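Side-chain contacts in protein argonaute (Marinitoga piezophila, PDB 5I4A), which uses short 5'-hydroxyl guide RNAs to recognise complementary DNA or RNA targets and cleaves them, with manganese preferred over magnesium for DNA cleavage: residues D186-I191 with I198-Y203; Y169-N172 with K177-P180; K316-N321 with E405-I410. One frame throughout, in Å; residues are numbered along the deposited sequence.

Contact 1: D186-I191 with I198-Y203; sequences DGILKI and IVEVAY. With nucleotides of chain B.
The carbonyl oxygen L189 O is met by two groups of the facing segment: V201 N donates a hydrogen bond of 3.1 Å to L189 O, and the CA-H of E200 makes a longer CA-H...O contact with the same oxygen. The hydrogen bond is noticeably bent, with an N-H...O angle of 143°. It belongs to a PAZ-domain antiparallel beta hairpin, strands 188-192 and 198-200, a worked example of backbone bonding that leaves two faces for different surroundings. At the hydrogen-bonded pair, I191 N reaches V199 O at 3.1 Å and V199 N returns to I191 O at 3.2 Å.

On one face stand K190 and E200, a non-hydrogen-bonded pair. Their side chains run side by side in the same direction, the methylenes K190 CD and E200 CG meeting at 3.8 Å. The lysine chain bends at chi2 and chi3, yet K190 NZ stays 5.4 Å from E200 OE2; any attraction between the charges would act without a direct bond.

On the opposite face I191 pairs with V199; beyond them I191 also crosses V201 at about a right angle, with I191 CD1 against V201 CG2 at 3.7 Å. CG1 of I191 sits between its backbone N and carbonyl carbon (chi1 61°), which carries the terminal methyl toward both V201 and the RNA. V201 CG1 approaches O2 of U21 of chain B and I191 CD1 its O4, methyl-to-carbonyl van der Waals contacts consistent with the general role of PAZ domains in holding the guide 3' end. Farther along, the Y203 ring turns an edge toward the ribose, CE2 lying 3.8 Å from O3' of U21.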
loop_
_atom_site.group_PDB
_atom_site.type_symbol
_atom_site.label_atom_id
_atom_site.label_comp_id
_atom_site.label_asym_id
_atom_site.label_seq_id
_atom_site.Cartn_x
_atom_site.Cartn_y
_atom_site.Cartn_z
ATOM N N ASP A 186 -31.775 -19.472 7.041
ATOM C CA ASP A 186 -32.383 -20.796 6.888
ATOM C C ASP A 186 -31.329 -21.895 6.763
ATOM O O ASP A 186 -31.539 -22.895 6.072
ATOM C CB ASP A 186 -33.331 -20.834 5.686
ATOM C CG ASP A 186 -34.093 -19.537 5.502
ATOM O OD1 ASP A 186 -34.704 -19.057 6.482
ATOM O OD2 ASP A 186 -34.069 -18.990 4.380
ATOM N N GLY A 187 -30.186 -21.711 7.420
ATOM C CA GLY A 187 -29.148 -22.719 7.436
ATOM C C GLY A 187 -28.301 -22.817 6.187
ATOM O O GLY A 187 -27.467 -23.726 6.101
ATOM N N ILE A 188 -28.478 -21.924 5.216
ATOM C CA ILE A 188 -27.660 -21.909 4.008
ATOM C C ILE A 188 -26.825 -20.634 4.014
ATOM O O ILE A 188 -27.362 -19.522 4.110
ATOM C CB ILE A 188 -28.508 -22.036 2.730
ATOM C CG1 ILE A 188 -29.535 -20.909 2.611
ATOM C CG2 ILE A 188 -29.215 -23.385 2.699
ATOM C CD1 ILE A 188 -29.910 -20.565 1.186
ATOM N N LEU A 189 -25.509 -20.799 3.937
ATOM C CA LEU A 189 -24.561 -19.696 3.972
ATOM C C LEU A 189 -24.081 -19.412 2.554
ATOM O O LEU A 189 -23.701 -20.336 1.827
ATOM C CB LEU A 189 -23.380 -20.036 4.883
ATOM C CG LEU A 189 -22.327 -18.963 5.159
ATOM C CD1 LEU A 189 -22.934 -17.807 5.939
ATOM C CD2 LEU A 189 -21.145 -19.564 5.909
ATOM N N LYS A 190 -24.105 -18.141 2.162
ATOM C CA LYS A 190 -23.760 -17.739 0.806
ATOM C C LYS A 190 -22.591 -16.765 0.839
ATOM O O LYS A 190 -22.595 -15.802 1.613
ATOM C CB LYS A 190 -24.968 -17.125 0.091
ATOM C CG LYS A 190 -26.121 -18.110 -0.063
ATOM C CD LYS A 190 -26.910 -17.889 -1.345
ATOM C CE LYS A 190 -27.831 -16.688 -1.240
ATOM N NZ LYS A 190 -28.899 -16.728 -2.277
ATOM N N ILE A 191 -21.595 -17.025 -0.008
ATOM C CA ILE A 191 -20.359 -16.260 -0.048
ATOM C C ILE A 191 -20.155 -15.726 -1.459
ATOM O O ILE A 191 -20.749 -16.207 -2.428
ATOM C CB ILE A 191 -19.147 -17.109 0.388
ATOM C CG1 ILE A 191 -18.964 -18.297 -0.559
ATOM C CG2 ILE A 191 -19.332 -17.614 1.803
ATOM C CD1 ILE A 191 -17.863 -19.249 -0.138
ATOM N N ILE A 198 -22.038 -16.049 -6.742
ATOM C CA ILE A 198 -22.584 -16.383 -5.433
ATOM C C ILE A 198 -22.632 -17.898 -5.306
ATOM O O ILE A 198 -22.991 -18.601 -6.260
ATOM C CB ILE A 198 -23.980 -15.761 -5.234
ATOM C CG1 ILE A 198 -24.873 -16.059 -6.441
ATOM C CG2 ILE A 198 -23.865 -14.261 -5.013
ATOM C CD1 ILE A 198 -26.289 -15.546 -6.301
ATOM N N VAL A 199 -22.251 -18.410 -4.137
ATOM C CA VAL A 199 -22.118 -19.846 -3.923
ATOM C C VAL A 199 -22.674 -20.205 -2.552
ATOM O O VAL A 199 -22.311 -19.585 -1.547
ATOM C CB VAL A 199 -20.651 -20.311 -4.036
ATOM C CG1 VAL A 199 -20.538 -21.795 -3.747
ATOM C CG2 VAL A 199 -20.087 -19.999 -5.412
ATOM N N GLU A 200 -23.554 -21.205 -2.513
ATOM C CA GLU A 200 -23.938 -21.836 -1.260
ATOM C C GLU A 200 -22.845 -22.801 -0.830
ATOM O O GLU A 200 -22.238 -23.483 -1.661
ATOM C CB GLU A 200 -25.262 -22.584 -1.405
ATOM C CG GLU A 200 -26.468 -21.694 -1.638
ATOM C CD GLU A 200 -27.733 -22.487 -1.907
ATOM O OE1 GLU A 200 -27.960 -23.505 -1.218
ATOM O OE2 GLU A 200 -28.499 -22.099 -2.815
ATOM N N VAL A 201 -22.606 -22.866 0.469
ATOM C CA VAL A 201 -21.500 -23.631 1.028
ATOM C C VAL A 201 -22.017 -24.956 1.571
ATOM O O VAL A 201 -23.149 -25.050 2.065
ATOM C CB VAL A 201 -20.793 -22.813 2.127
ATOM C CG1 VAL A 201 -19.648 -23.598 2.716
ATOM C CG2 VAL A 201 -20.312 -21.477 1.563
ATOM N N ALA A 202 -21.178 -25.999 1.486
ATOM C CA ALA A 202 -21.528 -27.296 2.066
ATOM C C ALA A 202 -21.129 -27.444 3.536
ATOM O O ALA A 202 -21.913 -27.979 4.319
ATOM C CB ALA A 202 -20.925 -28.435 1.244
ATOM N N TYR A 203 -19.946 -26.988 3.951
ATOM C CA TYR A 203 -19.704 -26.878 5.384
ATOM C C TYR A 203 -19.650 -25.415 5.803
ATOM O O TYR A 203 -18.568 -24.810 5.833
ATOM C CB TYR A 203 -18.398 -27.562 5.769
ATOM C CG TYR A 203 -18.372 -29.055 5.564
ATOM C CD1 TYR A 203 -18.825 -29.922 6.545
ATOM C CD2 TYR A 203 -17.761 -29.617 4.438
ATOM C CE1 TYR A 203 -18.737 -31.310 6.348
ATOM C CE2 TYR A 203 -17.731 -30.991 4.239
ATOM C CZ TYR A 203 -18.202 -31.819 5.195
ATOM O OH TYR A 203 -18.102 -33.197 4.977
ATOM P P U B 21 -12.622 -30.932 0.298
ATOM O OP1 U B 21 -13.773 -31.756 0.771
ATOM O OP2 U B 21 -11.309 -31.600 0.158
ATOM O "O5'" U B 21 -12.913 -30.226 -1.109
ATOM C "C5'" U B 21 -14.248 -30.016 -1.585
ATOM C "C4'" U B 21 -15.075 -29.278 -0.555
ATOM O "O4'" U B 21 -14.826 -27.852 -0.652
ATOM C "C3'" U B 21 -16.603 -29.465 -0.574
ATOM O "O3'" U B 21 -17.068 -30.062 0.638
ATOM C "C2'" U B 21 -17.165 -28.036 -0.646
ATOM O "O2'" U B 21 -18.258 -27.810 0.223
ATOM C "C1'" U B 21 -15.979 -27.159 -0.250
ATOM N N1 U B 21 -16.030 -25.835 -0.894
ATOM C C2 U B 21 -16.679 -24.830 -0.189
ATOM O O2 U B 21 -17.154 -24.971 0.906
ATOM N N3 U B 21 -16.769 -23.609 -0.779
ATOM C C4 U B 21 -16.283 -23.285 -2.016
ATOM O O4 U B 21 -16.435 -22.137 -2.424
ATOM C C5 U B 21 -15.632 -24.352 -2.717
ATOM C C6 U B 21 -15.533 -25.569 -2.152
#

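Contact 2: Y169-N172 with K177-P180; sequences YLYN and KSFP. With nucleotides of chain B.
An antiparallel beta hairpin of the PAZ domain brings 169-172 against 177-180, with the N172 end against U20 of chain B. Its backbone ladder is regular: L170 N donates to F179 O at 2.9 Å in a practically straight bond (179°), F179 N answers to L170 O at 3.1 Å, and N172 N reaches K177 O at 3.1 Å.

Side chains then divide between the two faces. Y169 and P180 share one, where ring atom Y169 CE2 packs on P180 CG at 4.0 Å as the two groups slant across each other. S178 OG, on the same face, lies near the plane of the Y171 ring at its edge, while the phenol OH of Y171 is hydrogen-bonded to F106 O. L170 and F179 occupy the opposite face.

N172 shows how a hairpin end can serve RNA. Its CB lies at the edge of the F179 ring. With CG anti to the backbone N (chi1 -175°), the amide meets the C5-C6 edge of U20, the two planes steeply inclined (about 75°). N172 OD1 lies 3.2 Å from C6 of U20, a packing contact; S175 N bonds to the same oxygen and steadies the amide. F179 CZ approaches O4 of this base at 3.5 Å.

Strand 169-172 lies between strands 178-185 and 207-211, pairing with the latter through Y169-N210 and Y171-L208, while L170 packs on L189 and I191 of strand 188-192.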
loop_
_atom_site.group_PDB
_atom_site.type_symbol
_atom_site.label_atom_id
_atom_site.label_comp_id
_atom_site.label_asym_id
_atom_site.label_seq_id
_atom_site.Cartn_x
_atom_site.Cartn_y
_atom_site.Cartn_z
ATOM N N TYR A 169 -17.091 -9.986 6.163
ATOM C CA TYR A 169 -16.112 -10.888 5.572
ATOM C C TYR A 169 -16.001 -12.158 6.397
ATOM O O TYR A 169 -15.921 -12.103 7.628
ATOM C CB TYR A 169 -14.741 -10.212 5.453
ATOM C CG TYR A 169 -14.686 -9.181 4.352
ATOM C CD1 TYR A 169 -15.035 -7.857 4.593
ATOM C CD2 TYR A 169 -14.301 -9.534 3.065
ATOM C CE1 TYR A 169 -14.995 -6.914 3.586
ATOM C CE2 TYR A 169 -14.257 -8.597 2.052
ATOM C CZ TYR A 169 -14.604 -7.288 2.318
ATOM O OH TYR A 169 -14.562 -6.351 1.312
ATOM N N LEU A 170 -15.990 -13.295 5.706
ATOM C CA LEU A 170 -15.860 -14.606 6.322
ATOM C C LEU A 170 -14.461 -15.150 6.077
ATOM O O LEU A 170 -13.945 -15.078 4.957
ATOM C CB LEU A 170 -16.891 -15.583 5.754
ATOM C CG LEU A 170 -18.358 -15.168 5.835
ATOM C CD1 LEU A 170 -19.203 -16.045 4.941
ATOM C CD2 LEU A 170 -18.848 -15.257 7.261
ATOM N N TYR A 171 -13.851 -15.693 7.125
ATOM C CA TYR A 171 -12.557 -16.350 7.025
ATOM C C TYR A 171 -12.761 -17.859 7.035
ATOM O O TYR A 171 -13.413 -18.395 7.937
ATOM C CB TYR A 171 -11.636 -15.930 8.173
ATOM C CG TYR A 171 -10.481 -16.878 8.400
ATOM C CD1 TYR A 171 -9.505 -17.058 7.430
ATOM C CD2 TYR A 171 -10.366 -17.591 9.587
ATOM C CE1 TYR A 171 -8.448 -17.924 7.635
ATOM C CE2 TYR A 171 -9.312 -18.459 9.800
ATOM C CZ TYR A 171 -8.357 -18.623 8.819
ATOM O OH TYR A 171 -7.306 -19.486 9.025
ATOM N N ASN A 172 -12.213 -18.537 6.029
ATOM C CA ASN A 172 -12.334 -19.985 5.918
ATOM C C ASN A 172 -11.196 -20.645 6.686
ATOM O O ASN A 172 -10.019 -20.363 6.431
ATOM C CB ASN A 172 -12.319 -20.428 4.457
ATOM C CG ASN A 172 -12.559 -21.917 4.300
ATOM O OD1 ASN A 172 -11.647 -22.727 4.470
ATOM N ND2 ASN A 172 -13.792 -22.287 3.975
ATOM N N LYS A 177 -8.536 -18.370 2.932
ATOM C CA LYS A 177 -9.013 -17.269 2.112
ATOM C C LYS A 177 -10.207 -16.596 2.780
ATOM O O LYS A 177 -10.881 -17.172 3.638
ATOM C CB LYS A 177 -9.392 -17.766 0.716
ATOM C CG LYS A 177 -8.530 -18.921 0.220
ATOM C CD LYS A 177 -8.699 -19.163 -1.273
ATOM C CE LYS A 177 -8.303 -20.585 -1.643
ATOM N NZ LYS A 177 -8.070 -20.744 -3.105
ATOM N N SER A 178 -10.459 -15.353 2.377
ATOM C CA SER A 178 -11.570 -14.568 2.893
ATOM C C SER A 178 -12.505 -14.192 1.753
ATOM O O SER A 178 -12.056 -13.838 0.658
ATOM C CB SER A 178 -11.077 -13.308 3.608
ATOM O OG SER A 178 -10.419 -13.637 4.820
ATOM N N PHE A 179 -13.807 -14.271 2.018
ATOM C CA PHE A 179 -14.827 -14.004 1.021
ATOM C C PHE A 179 -15.872 -13.064 1.603
ATOM O O PHE A 179 -16.194 -13.154 2.795
ATOM C CB PHE A 179 -15.507 -15.302 0.557
ATOM C CG PHE A 179 -14.554 -16.443 0.332
ATOM C CD1 PHE A 179 -14.183 -17.269 1.382
ATOM C CD2 PHE A 179 -14.033 -16.693 -0.926
ATOM C CE1 PHE A 179 -13.306 -18.319 1.182
ATOM C CE2 PHE A 179 -13.154 -17.745 -1.133
ATOM C CZ PHE A 179 -12.792 -18.558 -0.077
ATOM N N PRO A 180 -16.402 -12.145 0.799
ATOM C CA PRO A 180 -17.512 -11.310 1.272
ATOM C C PRO A 180 -18.695 -12.169 1.690
ATOM O O PRO A 180 -18.994 -13.192 1.071
ATOM C CB PRO A 180 -17.843 -10.438 0.057
ATOM C CG PRO A 180 -16.572 -10.398 -0.731
ATOM C CD PRO A 180 -15.930 -11.741 -0.536
ATOM P P U B 20 -7.752 -27.254 -1.143
ATOM O OP1 U B 20 -8.466 -27.237 -2.446
ATOM O OP2 U B 20 -7.642 -25.997 -0.356
ATOM O "O5'" U B 20 -8.375 -28.384 -0.204
ATOM C "C5'" U B 20 -9.755 -28.725 -0.263
ATOM C "C4'" U B 20 -10.491 -28.285 0.980
ATOM O "O4'" U B 20 -10.267 -26.869 1.185
ATOM C "C3'" U B 20 -12.009 -28.436 0.939
ATOM O "O3'" U B 20 -12.443 -29.725 1.349
ATOM C "C2'" U B 20 -12.510 -27.326 1.865
ATOM O "O2'" U B 20 -12.549 -27.765 3.215
ATOM C "C1'" U B 20 -11.417 -26.263 1.728
ATOM N N1 U B 20 -11.799 -25.091 0.899
ATOM C C2 U B 20 -11.844 -25.162 -0.487
ATOM O O2 U B 20 -11.593 -26.160 -1.138
ATOM N N3 U B 20 -12.198 -23.992 -1.115
ATOM C C4 U B 20 -12.506 -22.784 -0.529
ATOM O O4 U B 20 -12.808 -21.828 -1.243
ATOM C C5 U B 20 -12.438 -22.787 0.899
ATOM C C6 U B 20 -12.094 -23.911 1.538
#

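Contact 3: K316-N321 with E405-I410; sequences KELFHN and EKLEDI. With nucleotides of chain B.
L318 meets L407 and I410 in an apolar contact between helix 312-320 and the end of helix 404-409 in the Mid domain, and methyl groups do nearly all of the touching. L318 CD1 packs on L407 CD2 at 3.6 Å, the two leucines slanting across one another. Its second methyl, L318 CD2, meets I410 CG2 at 3.9 Å as those side chains extend tip to tip. The fork of one leucine thus serves two apolar partners, an example of how a branched side chain can divide its contacts.

A carboxylate adds van der Waals contact: E317 OE1 lies 3.4 Å from I410 CD1. The other oxygen, E317 OE2, forms a salt bridge with K313, so the glutamate's charge is answered within its own helix while one oxygen rests against the isoleucine.

Backbone geometry matters at I410, the first residue to leave helical conformation, with a positive phi of 57°; its side chain turns toward L318. Separately, at the end of the other helix, K316 O accepts from H320 N and also from N321 N, the latter marking a wider pi-type turn.

K406 makes polar contacts with the RNA. Its chain, extended beyond CG, delivers NZ to A2 of chain B, where K406 NZ donates to OP1 and to N7, each at 2.8 Å. One ammonium thereby links the phosphate and base of a nucleotide near the guide 5' end, the end that Mid domains generally hold.

Around the contact, I415 of helix 412-424 touches both L318 and I410. Next to L318, the buried F319 makes edge-to-face ring contacts with F326 of helix 325-333 and F300 of strand 295-302.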
loop_
_atom_site.group_PDB
_atom_site.type_symbol
_atom_site.label_atom_id
_atom_site.label_comp_id
_atom_site.label_asym_id
_atom_site.label_seq_id
_atom_site.Cartn_x
_atom_site.Cartn_y
_atom_site.Cartn_z
ATOM N N LYS A 316 -21.173 32.964 4.140
ATOM C CA LYS A 316 -20.941 34.375 4.429
ATOM C C LYS A 316 -19.726 34.556 5.330
ATOM O O LYS A 316 -18.863 35.398 5.060
ATOM C CB LYS A 316 -22.178 34.993 5.079
ATOM C CG LYS A 316 -23.368 35.144 4.155
ATOM C CD LYS A 316 -24.452 35.967 4.826
ATOM C CE LYS A 316 -25.506 36.418 3.833
ATOM N NZ LYS A 316 -26.276 37.569 4.373
ATOM N N GLU A 317 -19.647 33.773 6.411
ATOM C CA GLU A 317 -18.516 33.885 7.328
ATOM C C GLU A 317 -17.196 33.612 6.617
ATOM O O GLU A 317 -16.173 34.227 6.935
ATOM C CB GLU A 317 -18.686 32.915 8.501
ATOM C CG GLU A 317 -19.818 33.272 9.447
ATOM C CD GLU A 317 -20.017 32.230 10.531
ATOM O OE1 GLU A 317 -19.478 31.115 10.386
ATOM O OE2 GLU A 317 -20.712 32.527 11.528
ATOM N N LEU A 318 -17.195 32.694 5.649
ATOM C CA LEU A 318 -15.950 32.322 4.991
ATOM C C LEU A 318 -15.590 33.278 3.861
ATOM O O LEU A 318 -14.418 33.643 3.707
ATOM C CB LEU A 318 -16.050 30.890 4.461
ATOM C CG LEU A 318 -15.799 29.780 5.488
ATOM C CD1 LEU A 318 -16.132 28.426 4.898
ATOM C CD2 LEU A 318 -14.352 29.823 5.952
ATOM N N PHE A 319 -16.571 33.694 3.059
ATOM C CA PHE A 319 -16.279 34.370 1.805
ATOM C C PHE A 319 -16.825 35.787 1.694
ATOM O O PHE A 319 -16.372 36.529 0.813
ATOM C CB PHE A 319 -16.806 33.530 0.633
ATOM C CG PHE A 319 -16.329 32.108 0.658
ATOM C CD1 PHE A 319 -15.004 31.806 0.403
ATOM C CD2 PHE A 319 -17.200 31.076 0.959
ATOM C CE1 PHE A 319 -14.556 30.494 0.429
ATOM C CE2 PHE A 319 -16.761 29.764 0.989
ATOM C CZ PHE A 319 -15.435 29.473 0.724
ATOM N N HIS A 320 -17.764 36.193 2.549
ATOM C CA HIS A 320 -18.196 37.585 2.570
ATOM C C HIS A 320 -17.358 38.444 3.502
ATOM O O HIS A 320 -17.293 39.663 3.310
ATOM C CB HIS A 320 -19.671 37.686 2.965
ATOM C CG HIS A 320 -20.618 37.426 1.836
ATOM N ND1 HIS A 320 -21.936 37.827 1.860
ATOM C CD2 HIS A 320 -20.434 36.808 0.646
ATOM C CE1 HIS A 320 -22.524 37.466 0.733
ATOM N NE2 HIS A 320 -21.635 36.846 -0.020
ATOM N N ASN A 321 -16.727 37.837 4.503
ATOM C CA ASN A 321 -15.719 38.503 5.321
ATOM C C ASN A 321 -14.378 38.347 4.615
ATOM O O ASN A 321 -13.784 37.264 4.629
ATOM C CB ASN A 321 -15.687 37.907 6.726
ATOM C CG ASN A 321 -14.517 38.410 7.565
ATOM O OD1 ASN A 321 -13.889 39.422 7.244
ATOM N ND2 ASN A 321 -14.226 37.705 8.651
ATOM N N GLU A 405 -20.863 19.221 5.424
ATOM C CA GLU A 405 -20.741 19.272 6.879
ATOM C C GLU A 405 -19.450 19.948 7.318
ATOM O O GLU A 405 -19.417 20.590 8.373
ATOM C CB GLU A 405 -20.824 17.867 7.482
ATOM C CG GLU A 405 -20.118 16.776 6.697
ATOM C CD GLU A 405 -21.040 16.098 5.709
ATOM O OE1 GLU A 405 -21.539 16.782 4.786
ATOM O OE2 GLU A 405 -21.279 14.882 5.867
ATOM N N LYS A 406 -18.380 19.815 6.535
ATOM C CA LYS A 406 -17.127 20.465 6.896
ATOM C C LYS A 406 -17.134 21.954 6.585
ATOM O O LYS A 406 -16.345 22.699 7.175
ATOM C CB LYS A 406 -15.957 19.774 6.195
ATOM C CG LYS A 406 -15.771 18.333 6.645
ATOM C CD LYS A 406 -14.599 17.660 5.950
ATOM C CE LYS A 406 -14.471 16.208 6.391
ATOM N NZ LYS A 406 -13.213 15.577 5.901
ATOM N N LEU A 407 -18.005 22.406 5.682
ATOM C CA LEU A 407 -18.233 23.838 5.536
ATOM C C LEU A 407 -19.174 24.369 6.607
ATOM O O LEU A 407 -19.111 25.554 6.947
ATOM C CB LEU A 407 -18.792 24.161 4.148
ATOM C CG LEU A 407 -17.766 24.295 3.022
ATOM C CD1 LEU A 407 -18.391 24.943 1.796
ATOM C CD2 LEU A 407 -16.564 25.091 3.498
ATOM N N GLU A 408 -20.033 23.512 7.160
ATOM C CA GLU A 408 -20.982 23.970 8.168
ATOM C C GLU A 408 -20.285 24.306 9.484
ATOM O O GLU A 408 -20.645 25.285 10.148
ATOM C CB GLU A 408 -22.064 22.914 8.390
ATOM C CG GLU A 408 -23.182 22.929 7.359
ATOM C CD GLU A 408 -24.103 21.731 7.497
ATOM O OE1 GLU A 408 -23.703 20.748 8.154
ATOM O OE2 GLU A 408 -25.227 21.774 6.953
ATOM N N ASP A 409 -19.284 23.515 9.878
ATOM C CA ASP A 409 -18.667 23.673 11.191
ATOM C C ASP A 409 -17.389 24.501 11.175
ATOM O O ASP A 409 -17.022 25.054 12.217
ATOM C CB ASP A 409 -18.381 22.299 11.811
ATOM C CG ASP A 409 -19.605 21.691 12.477
ATOM O OD1 ASP A 409 -20.374 20.987 11.789
ATOM O OD2 ASP A 409 -19.803 21.924 13.689
ATOM N N ILE A 410 -16.710 24.594 10.032
ATOM C CA ILE A 410 -15.594 25.515 9.834
ATOM C C ILE A 410 -14.501 25.284 10.871
ATOM O O ILE A 410 -14.284 26.115 11.761
ATOM C CB ILE A 410 -16.080 26.979 9.860
ATOM C CG1 ILE A 410 -17.330 27.147 8.998
ATOM C CG2 ILE A 410 -15.002 27.930 9.351
ATOM C CD1 ILE A 410 -17.788 28.587 8.869
ATOM P P A B 2 -13.775 16.534 2.248
ATOM O OP1 A B 2 -13.636 15.392 3.182
ATOM O OP2 A B 2 -14.705 17.643 2.572
ATOM O "O5'" A B 2 -12.317 17.143 2.053
ATOM C "C5'" A B 2 -12.067 18.198 1.135
ATOM C "C4'" A B 2 -10.687 18.762 1.339
ATOM O "O4'" A B 2 -10.648 19.470 2.607
ATOM C "C3'" A B 2 -9.577 17.728 1.452
ATOM O "O3'" A B 2 -9.097 17.286 0.195
ATOM C "C2'" A B 2 -8.537 18.443 2.301
ATOM O "O2'" A B 2 -7.806 19.382 1.528
ATOM C "C1'" A B 2 -9.432 19.208 3.272
ATOM N N9 A B 2 -9.741 18.407 4.470
ATOM C C8 A B 2 -10.926 17.788 4.780
ATOM N N7 A B 2 -10.908 17.140 5.921
ATOM C C5 A B 2 -9.615 17.347 6.391
ATOM C C6 A B 2 -8.951 16.923 7.555
ATOM N N6 A B 2 -9.520 16.168 8.501
ATOM N N1 A B 2 -7.663 17.301 7.714
ATOM C C2 A B 2 -7.092 18.057 6.770
ATOM N N3 A B 2 -7.619 18.514 5.635
ATOM C C4 A B 2 -8.892 18.122 5.507
#

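Contacts 2, 1 and 3 follow one another in series along the chain. Contacts 1 and 2 are successive hairpins of one antiparallel sheet in the PAZ domain, their centres 12 Å apart, and strand 178-185 pairs directly with strand 188-192. They also touch through side chains: I191 CG2 lies 3.5 Å from L170 CD1. Contact 3 stands in the Mid domain of the other lobe, with its centre 51 Å from that of contact 1 and 44 Å from that of contact 2. Because contacts 1 and 2 meet U21 and U20 while contact 3 meets A2, the three sample opposite ends of a single guide, spanning the two-lobed architecture.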